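Local structure of phosphoribosylformylglycinamidine cyclo-ligase (5AVM) at residues 57-62 with 88-93. The protein probably catalyses the ATP-dependent ring closure of formylglycinamidine ribonucleotide to 5-aminoimidazole ribonucleotide in de novo purine biosynthesis. Sequence-based numbering, arbitrary orientation.
Sequences VATTDG and VNDLLA
T59 turns its hydroxyl anti to its own backbone N (chi1 179°), which sets OG1 facing D90 and CG2 facing L91, while D61 carries its carboxylate anti to its carbonyl carbon, toward D90. The threonine is thus divided between a polar and an apolar neighbour. Its OG1 lies 3.5 Å from D90 OD2 and equally near D90 CB, the two side chains crossing at about a right angle. On the other branch, T59 CG2 presses on L91 CD1 at 3.2 Å, tighter than normal van der Waals contact. That same L91 CD1 reaches down to the strand backbone, 3.6 Å from A58 C, and V57 CG2 completes the apolar patch at 4.3 Å from L91 CG.

Beyond T59 the contact becomes acidic. D90 OD2 sits 3.1 Å from D61 OD1 and 3.3 Å from D61 OD2, both pairs being acceptor against acceptor, with the carboxylate planes 61° apart. E137 of the second subunit brings a further carboxylate close to D61 OD1. The other oxygen of D90, OD1, is hydrogen-bonded to H243. An alanine at D61 would remove the carboxylate that faces D90 OD2 and would probably open a gap between the strand, D90 and E137 of the second subunit.

The 57-62 part of strand 54-62 runs roughly antiparallel to residues 88-92 of helix 79-92, their axes 142° apart and 8.0 Å at closest approach. V57, T59 and D61 point to the helix, whereas A58 and T60 turn from it and pack on L102 and D103 of the second subunit. This is helix-on-sheet packing in the N-terminal alpha/beta domain of the AIR synthase (PurM) fold, with the dimer interface on the sheet's other face.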
loop_
_atom_site.group_PDB
_atom_site.type_symbol
_atom_site.label_atom_id
_atom_site.label_comp_id
_atom_site.label_asym_id
_atom_site.label_seq_id
_atom_site.Cartn_x
_atom_site.Cartn_y
_atom_site.Cartn_z
ATOM N N VAL B 57 6.312 -5.237 12.829
ATOM C CA VAL B 57 5.490 -4.046 12.747
ATOM C C VAL B 57 5.576 -3.533 11.318
ATOM O O VAL B 57 6.395 -3.994 10.525
ATOM C CB VAL B 57 5.987 -2.939 13.708
ATOM C CG1 VAL B 57 5.785 -3.370 15.146
ATOM C CG2 VAL B 57 7.448 -2.641 13.453
ATOM N N ALA B 58 4.713 -2.592 10.977
ATOM C CA ALA B 58 4.735 -2.030 9.641
ATOM C C ALA B 58 3.831 -0.816 9.578
ATOM O O ALA B 58 3.020 -0.562 10.477
ATOM C CB ALA B 58 4.297 -3.077 8.600
ATOM N N THR B 59 3.982 -0.072 8.494
ATOM C CA THR B 59 3.205 1.125 8.268
ATOM C C THR B 59 3.092 1.253 6.753
ATOM O O THR B 59 3.936 0.733 6.022
ATOM C CB THR B 59 3.948 2.364 8.863
ATOM O OG1 THR B 59 3.189 3.551 8.625
ATOM C CG2 THR B 59 5.325 2.516 8.239
ATOM N N THR B 60 2.034 1.903 6.286
ATOM C CA THR B 60 1.857 2.139 4.863
ATOM C C THR B 60 1.569 3.641 4.742
ATOM O O THR B 60 0.831 4.202 5.554
ATOM C CB THR B 60 0.709 1.281 4.272
ATOM O OG1 THR B 60 0.810 1.303 2.843
ATOM C CG2 THR B 60 -0.663 1.796 4.709
ATOM N N ASP B 61 2.176 4.299 3.757
ATOM C CA ASP B 61 2.013 5.749 3.587
ATOM C C ASP B 61 1.962 6.144 2.131
ATOM O O ASP B 61 2.173 5.321 1.250
ATOM C CB ASP B 61 3.195 6.507 4.214
ATOM C CG ASP B 61 3.198 6.462 5.723
ATOM O OD1 ASP B 61 2.300 7.068 6.338
ATOM O OD2 ASP B 61 4.100 5.826 6.302
ATOM N N GLY B 62 1.705 7.424 1.901
ATOM C CA GLY B 62 1.660 7.959 0.555
ATOM C C GLY B 62 2.427 9.265 0.555
ATOM O O GLY B 62 2.528 9.916 1.593
ATOM N N VAL B 88 9.927 5.502 7.234
ATOM C CA VAL B 88 10.890 5.185 8.273
ATOM C C VAL B 88 10.489 5.824 9.604
ATOM O O VAL B 88 10.572 5.186 10.651
ATOM C CB VAL B 88 12.316 5.657 7.871
ATOM C CG1 VAL B 88 13.265 5.557 9.055
ATOM C CG2 VAL B 88 12.836 4.807 6.719
ATOM N N ASN B 89 10.036 7.075 9.561
ATOM C CA ASN B 89 9.654 7.788 10.775
ATOM C C ASN B 89 8.410 7.250 11.454
ATOM O O ASN B 89 8.352 7.208 12.676
ATOM C CB ASN B 89 9.467 9.284 10.495
ATOM C CG ASN B 89 10.783 10.007 10.226
ATOM O OD1 ASN B 89 11.868 9.410 10.294
ATOM N ND2 ASN B 89 10.693 11.303 9.919
ATOM N N ASP B 90 7.404 6.859 10.680
ATOM C CA ASP B 90 6.181 6.315 11.272
ATOM C C ASP B 90 6.491 5.043 12.054
ATOM O O ASP B 90 5.771 4.679 12.991
ATOM C CB ASP B 90 5.142 6.024 10.183
ATOM C CG ASP B 90 4.185 7.185 9.967
ATOM O OD1 ASP B 90 4.459 8.294 10.478
ATOM O OD2 ASP B 90 3.154 6.991 9.284
ATOM N N LEU B 91 7.576 4.378 11.661
ATOM C CA LEU B 91 8.016 3.151 12.308
ATOM C C LEU B 91 8.877 3.497 13.525
ATOM O O LEU B 91 8.748 2.870 14.574
ATOM C CB LEU B 91 8.801 2.282 11.315
ATOM C CG LEU B 91 8.293 0.849 11.101
ATOM C CD1 LEU B 91 6.889 0.863 10.520
ATOM C CD2 LEU B 91 9.227 0.116 10.166
ATOM N N LEU B 92 9.744 4.503 13.391
ATOM C CA LEU B 92 10.597 4.925 14.500
ATOM C C LEU B 92 9.758 5.393 15.677
ATOM O O LEU B 92 10.209 5.350 16.818
ATOM C CB LEU B 92 11.535 6.047 14.066
ATOM C CG LEU B 92 12.689 5.649 13.141
ATOM C CD1 LEU B 92 13.422 6.906 12.677
ATOM C CD2 LEU B 92 13.637 4.700 13.860
ATOM N N ALA B 93 8.539 5.845 15.396
ATOM C CA ALA B 93 7.626 6.304 16.441
ATOM C C ALA B 93 7.159 5.115 17.273
ATOM O O ALA B 93 6.800 5.264 18.439
ATOM C CB ALA B 93 6.431 6.996 15.818
#